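Side-chain contacts in programmed cell death 6-interacting protein (Homo sapiens, PDB 5WA1), which sorts cargo into multivesicular bodies, takes part in membrane repair and cytokinesis, and through its Bro1 domain, the part described here, binds the ESCRT-III subunit CHMP4C: residues 215-220 and 242-247; 303-308 and 316-321; 79-84 and 152-157; 280-285 and 292-297; 36-41 and 69-74. All coordinates share one frame; numbering follows the deposited sequence.

Interaction 1 of 5, residues 215-220 and 242-247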
# COMPACT_ATOMS: atom_id res chain seq x y z
N GLN A 215 1.57 -5.83 -2.45
CA GLN A 215 1.35 -6.49 -1.17
C GLN A 215 -0.09 -6.95 -1.04
O GLN A 215 -0.34 -8.01 -0.45
CB GLN A 215 1.80 -5.57 -0.03
CG GLN A 215 3.32 -5.44 -0.09
CD GLN A 215 3.98 -4.65 1.04
OE1 GLN A 215 5.13 -4.92 1.37
NE2 GLN A 215 3.28 -3.66 1.60
N ALA A 216 -1.03 -6.21 -1.62
CA ALA A 216 -2.41 -6.68 -1.68
C ALA A 216 -2.50 -7.99 -2.45
O ALA A 216 -3.17 -8.94 -2.01
CB ALA A 216 -3.31 -5.62 -2.30
N GLN A 217 -1.85 -8.07 -3.62
CA GLN A 217 -1.85 -9.31 -4.40
C GLN A 217 -1.19 -10.45 -3.62
O GLN A 217 -1.66 -11.59 -3.66
CB GLN A 217 -1.14 -9.09 -5.74
CG GLN A 217 -1.03 -10.34 -6.64
CD GLN A 217 -2.36 -10.76 -7.28
OE1 GLN A 217 -3.31 -9.98 -7.33
NE2 GLN A 217 -2.43 -12.00 -7.77
N GLU A 218 -0.12 -10.15 -2.89
CA GLU A 218 0.52 -11.18 -2.07
C GLU A 218 -0.44 -11.72 -1.02
O GLU A 218 -0.42 -12.92 -0.71
CB GLU A 218 1.78 -10.63 -1.41
CG GLU A 218 2.50 -11.65 -0.54
CD GLU A 218 3.71 -11.06 0.16
OE1 GLU A 218 3.99 -9.86 -0.04
OE2 GLU A 218 4.39 -11.79 0.92
N VAL A 219 -1.25 -10.85 -0.42
CA VAL A 219 -2.22 -11.30 0.57
C VAL A 219 -3.22 -12.25 -0.06
O VAL A 219 -3.63 -13.24 0.56
CB VAL A 219 -2.92 -10.08 1.23
CG1 VAL A 219 -4.09 -10.55 2.08
CG2 VAL A 219 -1.94 -9.31 2.09
N PHE A 220 -3.65 -11.97 -1.29
CA PHE A 220 -4.56 -12.90 -1.96
C PHE A 220 -3.88 -14.24 -2.23
O PHE A 220 -4.54 -15.28 -2.18
CB PHE A 220 -5.08 -12.30 -3.26
CG PHE A 220 -6.30 -11.44 -3.06
CD1 PHE A 220 -7.56 -12.00 -3.09
CD2 PHE A 220 -6.17 -10.08 -2.82
CE1 PHE A 220 -8.69 -11.22 -2.89
CE2 PHE A 220 -7.29 -9.29 -2.62
CZ PHE A 220 -8.56 -9.86 -2.66
N ALA A 242 4.58 -11.48 -8.55
CA ALA A 242 5.95 -11.31 -9.01
C ALA A 242 6.05 -10.14 -9.97
O ALA A 242 6.99 -9.34 -9.88
CB ALA A 242 6.45 -12.61 -9.67
N ASP A 243 5.09 -10.02 -10.90
CA ASP A 243 5.10 -8.89 -11.83
C ASP A 243 5.00 -7.56 -11.09
O ASP A 243 5.69 -6.59 -11.46
CB ASP A 243 3.94 -9.02 -12.82
CG ASP A 243 4.34 -9.72 -14.09
OD1 ASP A 243 5.38 -10.42 -14.08
OD2 ASP A 243 3.63 -9.56 -15.10
N TYR A 244 4.15 -7.48 -10.07
CA TYR A 244 4.00 -6.22 -9.33
C TYR A 244 5.26 -5.87 -8.55
O TYR A 244 5.70 -4.72 -8.54
CB TYR A 244 2.82 -6.30 -8.36
CG TYR A 244 1.45 -6.27 -8.98
CD1 TYR A 244 1.16 -5.45 -10.06
CD2 TYR A 244 0.43 -7.06 -8.45
CE1 TYR A 244 -0.11 -5.41 -10.61
CE2 TYR A 244 -0.84 -7.03 -8.99
CZ TYR A 244 -1.11 -6.21 -10.06
OH TYR A 244 -2.38 -6.19 -10.59
N PHE A 245 5.81 -6.85 -7.82
CA PHE A 245 7.06 -6.60 -7.10
C PHE A 245 8.19 -6.24 -8.04
O PHE A 245 9.02 -5.38 -7.73
CB PHE A 245 7.44 -7.81 -6.25
CG PHE A 245 6.65 -7.92 -4.98
CD1 PHE A 245 6.75 -6.94 -4.00
CD2 PHE A 245 5.80 -8.98 -4.77
CE1 PHE A 245 6.00 -7.04 -2.83
CE2 PHE A 245 5.07 -9.10 -3.61
CZ PHE A 245 5.17 -8.12 -2.63
N GLY A 246 8.24 -6.89 -9.21
CA GLY A 246 9.29 -6.59 -10.17
C GLY A 246 9.19 -5.18 -10.71
O GLY A 246 10.19 -4.46 -10.78
N ASP A 247 7.98 -4.76 -11.09
CA ASP A 247 7.77 -3.39 -11.55
C ASP A 247 8.14 -2.39 -10.46
O ASP A 247 8.75 -1.36 -10.74
CB ASP A 247 6.31 -3.19 -11.97
CG ASP A 247 5.98 -3.85 -13.30
OD1 ASP A 247 6.91 -4.27 -14.02
OD2 ASP A 247 4.78 -3.92 -13.64
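Phe245 reaches across and brings the CZ end of its ring up against the side chains of Gln215 and Glu218. Its CZ lies 3.3 Å from Glu218 OE1, which approaches near the ring plane at the edge, and the carboxylate is turned 76° against the ring. The positive rim of an aromatic ring is a plausible neighbour for a carboxylate oxygen, and the same OE1 forms a salt bridge with Lys269 of helix 262-287. From Gln215 it is the aliphatic part that touches, CG standing 4.1 Å from Phe245 CZ, while the amide continues past the ring to bond the backbone N of Ile26 through OE1. In the neighbouring position on each helix, Tyr244 packs on Gln217: Gln217 CB sits in the plane of the phenol ring, 3.7 Å from Tyr244 CD2. This is the contact of an antiparallel helical hairpin, helix 202-226 against helix 231-252, in the BRO1 domain, whose family belongs to the TPR clan of helical repeats; the two segment axes run 157° apart and come within 9.4 Å. No hydrogen bond joins the segments; the polar tips bond other parts of the chain. Gln217 has CG anti to its backbone N and then bends at chi2 (73°), which carries the amide to the chain beyond helix 319-340, where OE1 accepts from Leu358 N and NE2 donates to Ala356 O. Tyr244 OH is hydrogen-bonded to Thr357 OG1 there, and Phe220, on helix 202-226, meets an aromatic side chain of the bound peptide edge-to-face.

Interaction 2 of 5, residues 303-308 and 316-321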
# COMPACT_ATOMS: atom_id res chain seq x y z
N GLU A 303 16.68 -22.53 -7.72
CA GLU A 303 17.66 -21.53 -8.13
C GLU A 303 17.27 -20.15 -7.64
O GLU A 303 18.11 -19.40 -7.11
CB GLU A 303 17.78 -21.56 -9.66
CG GLU A 303 18.93 -20.79 -10.25
CD GLU A 303 19.12 -21.12 -11.72
OE1 GLU A 303 18.28 -21.88 -12.26
OE2 GLU A 303 20.10 -20.63 -12.32
N LEU A 304 16.00 -19.78 -7.81
CA LEU A 304 15.50 -18.49 -7.35
C LEU A 304 15.64 -18.34 -5.83
O LEU A 304 16.07 -17.29 -5.34
CB LEU A 304 14.04 -18.32 -7.76
CG LEU A 304 13.78 -18.10 -9.25
CD1 LEU A 304 12.31 -18.35 -9.60
CD2 LEU A 304 14.20 -16.67 -9.64
N ILE A 305 15.31 -19.40 -5.08
CA ILE A 305 15.36 -19.33 -3.63
C ILE A 305 16.80 -19.33 -3.13
O ILE A 305 17.12 -18.65 -2.14
CB ILE A 305 14.53 -20.48 -3.03
CG1 ILE A 305 13.04 -20.15 -3.14
CG2 ILE A 305 14.88 -20.74 -1.57
CD1 ILE A 305 12.68 -18.78 -2.56
N LYS A 306 17.70 -20.05 -3.81
CA LYS A 306 19.11 -19.98 -3.46
C LYS A 306 19.66 -18.57 -3.64
O LYS A 306 20.45 -18.08 -2.82
CB LYS A 306 19.91 -20.98 -4.30
CG LYS A 306 21.41 -21.01 -3.99
CD LYS A 306 22.10 -22.05 -4.85
CE LYS A 306 23.62 -21.89 -4.81
NZ LYS A 306 24.27 -22.77 -5.81
N THR A 307 19.25 -17.88 -4.72
CA THR A 307 19.73 -16.53 -4.95
C THR A 307 19.23 -15.57 -3.88
O THR A 307 19.96 -14.66 -3.46
CB THR A 307 19.32 -16.06 -6.35
OG1 THR A 307 19.78 -17.00 -7.33
CG2 THR A 307 19.92 -14.71 -6.67
N VAL A 308 18.00 -15.76 -3.43
CA VAL A 308 17.44 -14.92 -2.37
C VAL A 308 18.13 -15.20 -1.04
O VAL A 308 18.41 -14.28 -0.26
CB VAL A 308 15.92 -15.14 -2.28
CG1 VAL A 308 15.33 -14.45 -1.07
CG2 VAL A 308 15.27 -14.64 -3.54
N VAL A 316 14.87 -11.55 4.48
CA VAL A 316 13.86 -12.60 4.39
C VAL A 316 14.44 -13.91 4.91
O VAL A 316 15.65 -14.11 4.93
CB VAL A 316 13.33 -12.81 2.96
CG1 VAL A 316 12.35 -11.70 2.58
CG2 VAL A 316 14.50 -12.86 1.98
N ASN A 317 13.54 -14.80 5.33
CA ASN A 317 13.89 -16.12 5.84
C ASN A 317 13.20 -17.15 4.95
O ASN A 317 11.98 -17.34 5.04
CB ASN A 317 13.46 -16.27 7.30
CG ASN A 317 13.62 -17.70 7.81
OD1 ASN A 317 14.46 -18.45 7.33
ND2 ASN A 317 12.80 -18.06 8.80
N VAL A 318 13.97 -17.81 4.10
CA VAL A 318 13.42 -18.74 3.12
C VAL A 318 13.83 -20.18 3.42
O VAL A 318 13.71 -21.05 2.55
CB VAL A 318 13.80 -18.34 1.69
CG1 VAL A 318 13.19 -16.97 1.31
CG2 VAL A 318 15.31 -18.33 1.53
N LYS A 319 14.31 -20.47 4.64
CA LYS A 319 14.88 -21.79 4.91
C LYS A 319 13.84 -22.89 4.76
O LYS A 319 14.10 -23.93 4.14
CB LYS A 319 15.50 -21.85 6.30
CG LYS A 319 15.96 -23.25 6.69
CD LYS A 319 16.41 -23.35 8.14
CE LYS A 319 16.61 -24.80 8.55
NZ LYS A 319 17.60 -25.50 7.68
N ASP A 320 12.65 -22.69 5.32
CA ASP A 320 11.61 -23.71 5.27
C ASP A 320 11.15 -23.97 3.84
O ASP A 320 10.99 -25.12 3.43
CB ASP A 320 10.43 -23.31 6.16
CG ASP A 320 10.75 -23.41 7.64
OD1 ASP A 320 11.94 -23.57 7.99
OD2 ASP A 320 9.81 -23.33 8.46
N PHE A 321 10.93 -22.90 3.07
CA PHE A 321 10.59 -23.03 1.66
C PHE A 321 11.70 -23.73 0.89
O PHE A 321 11.43 -24.58 0.02
CB PHE A 321 10.31 -21.64 1.08
CG PHE A 321 9.67 -21.65 -0.27
CD1 PHE A 321 8.90 -22.73 -0.69
CD2 PHE A 321 9.83 -20.57 -1.12
CE1 PHE A 321 8.31 -22.72 -1.95
CE2 PHE A 321 9.24 -20.56 -2.37
CZ PHE A 321 8.48 -21.63 -2.79
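Ile305 and Val318 mark the closest backbone approach, their CA atoms 7.0 Å apart where the irregular chain of 316-318 passes helix 291-311 before turning into helix 319-340. Val318 holds the N-cap position of that second helix, and its side chain is directed at the first. Its CG2 meets Ile305 CG2 at 4.0 Å, the two side chains lying alongside and pointing opposite ways. The other branch of Ile305 serves Phe321: with CG1 anti to the carbonyl carbon (chi1 -76°), the chain leads CD1 to 3.7 Å from Phe321 CD2, and CG1 itself lies almost as near the same side of the ring. Isoleucine thus divides its branches, CG2 for the residue at the cap and the CG1-CD1 arm for the aromatic ring in the first turn.

Val308, one helical turn after Ile305, meets two valines with a single methyl. Its CG1 touches Val316 CG2 at 3.5 Å and Val318 CG1 at 4.1 Å, crossing both side chains at about a right angle. Val316 and Val318 both face the helix, whereas Asn317 between them turns away, and its OD1 accepts a weak bond from Lys319 N at the start of the helix. Helix 262-287 packs against the same residues, with Ala275 against Ile305, Cys271 against Val308 and Asn276 against Phe321.

Across these two segments of the Bro1 domain every side-chain contact is between hydrocarbon groups, one of them an aromatic ring, without a hydrogen bond; its stability should therefore come from dispersion and the burial of apolar surface.

Interaction 3 of 5, residues 79-84 and 152-157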
# COMPACT_ATOMS: atom_id res chain seq x y z
N LEU A 79 0.17 8.21 17.23
CA LEU A 79 -0.12 7.04 18.04
C LEU A 79 -1.27 6.26 17.40
O LEU A 79 -1.89 6.71 16.43
CB LEU A 79 -0.46 7.43 19.49
CG LEU A 79 0.61 8.07 20.38
CD1 LEU A 79 0.06 8.52 21.73
CD2 LEU A 79 1.79 7.12 20.59
N ASP A 80 -1.53 5.08 17.95
CA ASP A 80 -2.70 4.26 17.63
C ASP A 80 -2.91 3.65 16.24
O ASP A 80 -3.72 4.16 15.45
CB ASP A 80 -3.98 5.06 17.88
CG ASP A 80 -4.96 4.33 18.77
OD1 ASP A 80 -4.87 3.08 18.86
OD2 ASP A 80 -5.83 5.00 19.37
N LYS A 81 -2.21 2.57 15.94
CA LYS A 81 -2.45 1.78 14.73
C LYS A 81 -3.72 0.95 14.68
O LYS A 81 -3.70 -0.23 14.32
CB LYS A 81 -1.23 0.91 14.45
CG LYS A 81 0.04 1.68 14.16
CD LYS A 81 1.14 0.74 13.73
CE LYS A 81 2.50 1.25 14.15
NZ LYS A 81 2.56 1.54 15.61
N HIS A 82 -4.85 1.55 15.04
CA HIS A 82 -6.14 0.88 14.98
C HIS A 82 -7.10 1.71 14.14
O HIS A 82 -6.77 2.82 13.69
CB HIS A 82 -6.70 0.60 16.40
CG HIS A 82 -7.59 1.68 16.93
ND1 HIS A 82 -7.16 2.96 17.20
CD2 HIS A 82 -8.90 1.65 17.29
CE1 HIS A 82 -8.16 3.67 17.68
NE2 HIS A 82 -9.23 2.90 17.74
N GLU A 83 -8.29 1.16 13.92
CA GLU A 83 -9.23 1.76 12.98
C GLU A 83 -9.73 3.12 13.45
O GLU A 83 -10.02 3.99 12.62
CB GLU A 83 -10.41 0.81 12.75
CG GLU A 83 -11.35 1.23 11.64
CD GLU A 83 -12.52 0.28 11.47
OE1 GLU A 83 -12.59 -0.72 12.22
OE2 GLU A 83 -13.38 0.53 10.60
N GLY A 84 -9.84 3.33 14.77
CA GLY A 84 -10.28 4.62 15.28
C GLY A 84 -9.37 5.76 14.86
O GLY A 84 -9.84 6.82 14.44
N ALA A 152 -2.83 3.25 6.95
CA ALA A 152 -3.46 2.04 6.44
C ALA A 152 -2.42 0.97 6.12
O ALA A 152 -2.64 -0.22 6.37
CB ALA A 152 -4.30 2.35 5.20
N SER A 153 -1.28 1.38 5.55
CA SER A 153 -0.22 0.41 5.27
C SER A 153 0.34 -0.18 6.55
O SER A 153 0.70 -1.36 6.59
CB SER A 153 0.90 1.06 4.45
OG SER A 153 1.80 1.80 5.29
N GLN A 154 0.41 0.62 7.62
CA GLN A 154 0.92 0.11 8.89
C GLN A 154 -0.07 -0.85 9.54
O GLN A 154 0.33 -1.87 10.11
CB GLN A 154 1.24 1.26 9.84
CG GLN A 154 2.37 2.17 9.33
CD GLN A 154 2.77 3.19 10.37
OE1 GLN A 154 2.65 2.94 11.57
NE2 GLN A 154 3.24 4.36 9.92
N ILE A 155 -1.36 -0.53 9.47
CA ILE A 155 -2.38 -1.43 10.00
C ILE A 155 -2.38 -2.75 9.23
O ILE A 155 -2.48 -3.83 9.81
CB ILE A 155 -3.76 -0.75 9.96
CG1 ILE A 155 -3.79 0.44 10.92
CG2 ILE A 155 -4.87 -1.76 10.26
CD1 ILE A 155 -5.02 1.36 10.78
N ALA A 156 -2.26 -2.67 7.90
CA ALA A 156 -2.23 -3.89 7.09
C ALA A 156 -1.02 -4.75 7.42
O ALA A 156 -1.14 -5.98 7.56
CB ALA A 156 -2.24 -3.52 5.61
N ALA A 157 0.14 -4.12 7.56
CA ALA A 157 1.37 -4.85 7.86
C ALA A 157 1.34 -5.50 9.24
O ALA A 157 2.12 -6.43 9.49
CB ALA A 157 2.57 -3.92 7.74
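This is a partly buried contact between a turn and a helix of the Bro1 domain: the turn leading into helix 83-97 lies against the last turns of helix 137-157. Lys81 is the centre of an inverse gamma turn, and its CA comes to 5.7 Å from that of Ile155. Ile155 CG1 packs 3.5 Å from Lys81 O, and its CD1 continues to 3.7 Å from His82 O, so that one extended branch (chi2 169°) runs along two successive carbonyls. His82, the N-cap residue of helix 83-97, takes part through that backbone oxygen while its side chain sets off away from helix 137-157.

The second half of the contact belongs to the long chains of Lys81 and Gln154, which cross obliquely. Lys81 sets its methylenes against the amide oxygen, close to the amide plane: Lys81 CE is 3.1 Å from Gln154 OE1 and Lys81 CD 3.4 Å. The bend at chi3 helps place CE at the oxygen, and that at chi4 turns NZ away from it, where it forms a long, weak ion pair with Glu158. A carbonyl oxygen beside a methylene next to an ammonium group is electrostatically reasonable, since that carbon probably bears part of the positive charge. The other end of the amide is fixed, because Gln154 NE2 donates to Val28 O.

Around these residues, the N-terminal chain at Ser27 to Leu30 runs over Gln154, Leu86 of helix 83-97 packs against Ile155, and helix 164-191 covers Ala152 and Ala156 with Phe176, His173 and Tyr174.

Interaction 4 of 5, residues 280-285 and 292-297; sequences HQSILA and GEEIAR
Arg297 begins its path on Ser282, its CB 3.8 Å from Ser282 CB, and stretches along Gln281. CD then lies 3.6 Å from Gln281 CG, and at NE the same methylene comes closer, 3.4 Å, sitting over one face of the guanidinium toward its rim. Arginine and glutamine run alongside each other with their ends pointing the same way, their planar groups 77° apart. Arg297 NE also donates a nearly straight bond of 2.8 Å to Glu293 OE2, only 2° out of the guanidinium plane and on the anti side of the carboxylate, as part of a salt bridge. At the tip, NH1 is paired with Glu278 and NH2 with the backbone O of Asp351.

Water extends the network: one molecule accepts from Gln281 NE2 and donates to Glu293 OE2, while a second donates to both Ser282 OG and Glu294 OE2. Ser282 OG is also hydrogen-bonded to Tyr279 O, and Glu294 OE1 forms a salt bridge with Lys286. The small Ser282 and Ala285 probably help the helices approach: Ser282 and Glu294 have CA atoms 4.5 Å apart, and Ala285 CB rests 3.9 Å from Glu293 CG.

The segments form the antiparallel hairpin of helices 262-287 and 291-311, their axes 168° apart. Helix 231-252 packs on the first at His280 and Gln281, helix 319-340 meets Glu294 and Ile295 of the second, and the loop with Leu350 and Ile353 covers Arg297.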
# COMPACT_ATOMS: atom_id res chain seq x y z
N HIS A 280 4.18 -24.16 -7.26
CA HIS A 280 2.80 -24.61 -7.40
C HIS A 280 2.50 -25.10 -8.80
O HIS A 280 1.71 -26.03 -8.98
CB HIS A 280 1.84 -23.51 -6.97
CG HIS A 280 1.83 -23.30 -5.49
ND1 HIS A 280 1.15 -24.12 -4.63
CD2 HIS A 280 2.49 -22.40 -4.71
CE1 HIS A 280 1.36 -23.73 -3.38
NE2 HIS A 280 2.17 -22.69 -3.40
N GLN A 281 3.15 -24.52 -9.82
CA GLN A 281 2.99 -25.08 -11.15
C GLN A 281 3.61 -26.47 -11.24
O GLN A 281 3.10 -27.32 -11.98
CB GLN A 281 3.61 -24.14 -12.19
CG GLN A 281 3.21 -24.47 -13.63
CD GLN A 281 1.77 -24.13 -13.91
OE1 GLN A 281 1.14 -23.39 -13.15
NE2 GLN A 281 1.22 -24.66 -15.00
N SER A 282 4.69 -26.73 -10.49
CA SER A 282 5.31 -28.04 -10.52
C SER A 282 4.40 -29.10 -9.90
O SER A 282 4.41 -30.26 -10.36
CB SER A 282 6.67 -28.00 -9.79
OG SER A 282 6.48 -28.16 -8.39
N ILE A 283 3.64 -28.75 -8.87
CA ILE A 283 2.66 -29.68 -8.30
C ILE A 283 1.62 -30.06 -9.34
O ILE A 283 1.25 -31.24 -9.46
CB ILE A 283 2.01 -29.05 -7.04
CG1 ILE A 283 3.05 -28.84 -5.95
CG2 ILE A 283 0.84 -29.93 -6.55
CD1 ILE A 283 2.51 -28.13 -4.72
N LEU A 284 1.12 -29.07 -10.09
CA LEU A 284 0.20 -29.37 -11.18
C LEU A 284 0.85 -30.29 -12.21
O LEU A 284 0.23 -31.26 -12.66
CB LEU A 284 -0.24 -28.07 -11.86
CG LEU A 284 -1.23 -28.20 -13.02
CD1 LEU A 284 -2.47 -28.99 -12.62
CD2 LEU A 284 -1.62 -26.82 -13.54
N ALA A 285 2.10 -30.01 -12.58
CA ALA A 285 2.80 -30.87 -13.53
C ALA A 285 2.86 -32.30 -13.01
O ALA A 285 2.60 -33.25 -13.76
CB ALA A 285 4.21 -30.34 -13.79
N GLY A 292 9.18 -34.77 -16.03
CA GLY A 292 10.28 -33.94 -16.49
C GLY A 292 10.00 -32.47 -16.23
O GLY A 292 10.84 -31.75 -15.69
N GLU A 293 8.79 -32.02 -16.57
CA GLU A 293 8.43 -30.63 -16.33
C GLU A 293 8.44 -30.30 -14.85
O GLU A 293 8.88 -29.21 -14.45
CB GLU A 293 7.05 -30.32 -16.93
CG GLU A 293 6.56 -28.93 -16.52
CD GLU A 293 5.21 -28.54 -17.11
OE1 GLU A 293 4.71 -29.25 -18.01
OE2 GLU A 293 4.65 -27.51 -16.66
N GLU A 294 7.96 -31.22 -14.00
CA GLU A 294 7.99 -30.97 -12.56
C GLU A 294 9.40 -30.68 -12.09
O GLU A 294 9.62 -29.74 -11.31
CB GLU A 294 7.42 -32.16 -11.78
CG GLU A 294 7.41 -31.87 -10.28
CD GLU A 294 7.34 -33.10 -9.37
OE1 GLU A 294 7.38 -34.25 -9.88
OE2 GLU A 294 7.25 -32.90 -8.13
N ILE A 295 10.37 -31.47 -12.55
CA ILE A 295 11.77 -31.30 -12.15
C ILE A 295 12.30 -29.96 -12.64
O ILE A 295 13.01 -29.25 -11.90
CB ILE A 295 12.62 -32.47 -12.67
CG1 ILE A 295 12.33 -33.74 -11.88
CG2 ILE A 295 14.11 -32.13 -12.60
CD1 ILE A 295 12.83 -35.03 -12.54
N ALA A 296 12.01 -29.60 -13.89
CA ALA A 296 12.50 -28.34 -14.44
C ALA A 296 11.99 -27.15 -13.64
O ALA A 296 12.72 -26.19 -13.40
CB ALA A 296 12.09 -28.21 -15.90
N ARG A 297 10.72 -27.21 -13.22
CA ARG A 297 10.15 -26.09 -12.49
C ARG A 297 10.67 -26.04 -11.06
O ARG A 297 10.96 -24.95 -10.54
CB ARG A 297 8.63 -26.17 -12.55
CG ARG A 297 8.08 -25.96 -13.97
CD ARG A 297 6.60 -25.64 -13.94
NE ARG A 297 6.00 -25.50 -15.26
CZ ARG A 297 6.03 -24.39 -16.00
NH1 ARG A 297 6.67 -23.31 -15.57
NH2 ARG A 297 5.43 -24.38 -17.19
O HOH W 1 2.20 -27.36 -15.73
O HOH W 2 6.33 -30.69 -6.74

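Interaction 5 of 5, residues 36-41 and 69-74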
# COMPACT_ATOMS: atom_id res chain seq x y z
N VAL A 36 -1.63 23.87 14.12
CA VAL A 36 -2.18 25.06 13.48
C VAL A 36 -3.55 25.37 14.10
O VAL A 36 -4.36 24.47 14.32
CB VAL A 36 -2.30 24.87 11.95
CG1 VAL A 36 -3.20 25.92 11.34
CG2 VAL A 36 -0.92 24.91 11.31
N ASP A 37 -3.79 26.65 14.37
CA ASP A 37 -5.09 27.10 14.87
C ASP A 37 -6.02 27.31 13.68
O ASP A 37 -6.08 28.39 13.08
CB ASP A 37 -4.95 28.39 15.69
CG ASP A 37 -6.29 28.91 16.18
OD1 ASP A 37 -7.26 28.13 16.22
OD2 ASP A 37 -6.38 30.11 16.51
N LEU A 38 -6.77 26.26 13.34
CA LEU A 38 -7.72 26.36 12.23
C LEU A 38 -8.88 27.30 12.55
O LEU A 38 -9.47 27.88 11.64
CB LEU A 38 -8.27 24.98 11.88
CG LEU A 38 -7.39 24.06 11.05
CD1 LEU A 38 -8.21 22.86 10.56
CD2 LEU A 38 -6.78 24.82 9.89
N ALA A 39 -9.22 27.44 13.83
CA ALA A 39 -10.44 28.14 14.20
C ALA A 39 -10.37 29.62 13.84
O ALA A 39 -11.21 30.12 13.08
CB ALA A 39 -10.71 27.95 15.70
N LYS A 40 -9.36 30.32 14.36
CA LYS A 40 -9.30 31.78 14.26
C LYS A 40 -9.45 32.31 12.84
O LYS A 40 -10.29 33.21 12.63
CB LYS A 40 -7.99 32.26 14.89
CG LYS A 40 -8.02 33.71 15.35
CD LYS A 40 -6.77 34.06 16.16
CE LYS A 40 -6.95 35.36 16.93
NZ LYS A 40 -8.03 35.25 17.95
N PRO A 41 -8.71 31.83 11.82
CA PRO A 41 -8.89 32.40 10.47
C PRO A 41 -10.24 32.08 9.85
O PRO A 41 -10.64 32.78 8.91
CB PRO A 41 -7.74 31.75 9.67
CG PRO A 41 -6.81 31.18 10.68
CD PRO A 41 -7.67 30.79 11.84
N LYS A 69 -10.13 21.16 16.45
CA LYS A 69 -9.97 20.02 17.35
C LYS A 69 -9.75 18.74 16.56
O LYS A 69 -8.89 17.93 16.92
CB LYS A 69 -11.20 19.91 18.25
CG LYS A 69 -11.28 18.63 19.07
CD LYS A 69 -12.54 18.66 19.94
CE LYS A 69 -12.75 17.35 20.69
NZ LYS A 69 -13.98 17.41 21.54
N LEU A 70 -10.50 18.56 15.47
CA LEU A 70 -10.37 17.36 14.66
C LEU A 70 -8.98 17.27 14.03
O LEU A 70 -8.41 16.18 13.93
CB LEU A 70 -11.45 17.32 13.57
CG LEU A 70 -11.34 16.20 12.53
CD1 LEU A 70 -11.33 14.84 13.21
CD2 LEU A 70 -12.47 16.29 11.51
N ARG A 71 -8.42 18.41 13.61
CA ARG A 71 -7.07 18.38 13.04
C ARG A 71 -6.06 17.91 14.07
O ARG A 71 -5.20 17.08 13.77
CB ARG A 71 -6.68 19.77 12.50
CG ARG A 71 -5.33 19.73 11.80
CD ARG A 71 -4.85 21.09 11.30
NE ARG A 71 -3.81 20.90 10.29
CZ ARG A 71 -2.51 20.81 10.54
NH1 ARG A 71 -1.65 20.63 9.54
NH2 ARG A 71 -2.06 20.93 11.78
N ARG A 72 -6.14 18.44 15.30
CA ARG A 72 -5.22 18.02 16.34
C ARG A 72 -5.32 16.52 16.59
O ARG A 72 -4.30 15.84 16.78
CB ARG A 72 -5.49 18.80 17.63
CG ARG A 72 -5.23 20.30 17.52
CD ARG A 72 -5.22 20.98 18.88
NE ARG A 72 -6.54 21.00 19.51
CZ ARG A 72 -7.43 21.98 19.35
NH1 ARG A 72 -7.15 23.02 18.59
NH2 ARG A 72 -8.61 21.91 19.96
N ALA A 73 -6.54 15.97 16.57
CA ALA A 73 -6.70 14.53 16.78
C ALA A 73 -6.21 13.71 15.59
O ALA A 73 -5.74 12.58 15.77
CB ALA A 73 -8.16 14.21 17.09
N ALA A 74 -6.31 14.24 14.37
CA ALA A 74 -5.94 13.47 13.18
C ALA A 74 -4.45 13.50 12.90
O ALA A 74 -3.89 12.50 12.43
CB ALA A 74 -6.70 13.98 11.95
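The guanidinium of Arg71 carries Val36 over one face, with CG2 4.1 Å above the plane toward the rim and CB 4.0 Å from Arg71 NH2. Its N-H groups are engaged by other parts of the chain: NE in a salt bridge with Glu140, NH1 with the hydroxyl of Thr33 and NH2 with the carbonyl of Ser34. The aliphatic part of Arg71 lies against Leu38, whose CD1 is 3.9 Å from Arg71 CD and 4.0 Å from Arg71 CB. An extended chain from CG to NE, with CG anti to the backbone N (chi1 -175°), lets one arginine serve both residues. Leu38 belongs to the turn into helix 39-49, where Asp37 OD1 accepts a weak capping bond from Ala39 N. Helix 56-75 of the Bro1 domain supplies Arg71, and Tyr92 of helix 83-97 and Phe114 of strand 114-117 pack on both Leu38 and Arg71.

Apolar side chains thus meet the stem and one face of a buried cation, while bonds from NE, NH1 and NH2 go to a carboxylate, a hydroxyl and a carbonyl. Such a division probably offsets the cost of burying the charge and restricts rotation of the guanidinium.

In the fold
All five contacts lie in one Bro1 domain and are strung along its elongated helical body. In chain order interaction 5 opens first and closes before interaction 3, followed by interactions 1, 4 and 2. Interactions 4 and 5 mark the extremes, about 60 Å between centres and on opposite sides of the chain's centre. Interactions 1 and 3 sit nearer the middle, about 21 Å apart between centres. Interactions 2 and 4 share helix 291-311, with centres about 18 Å apart. None touches another; each joins a different pair of helices that are consecutive in the chain. Interactions 1, 2 and 4 fall within the region assigned to CHMP4 binding, and helix 202-226 of interaction 1 also meets the bound peptide.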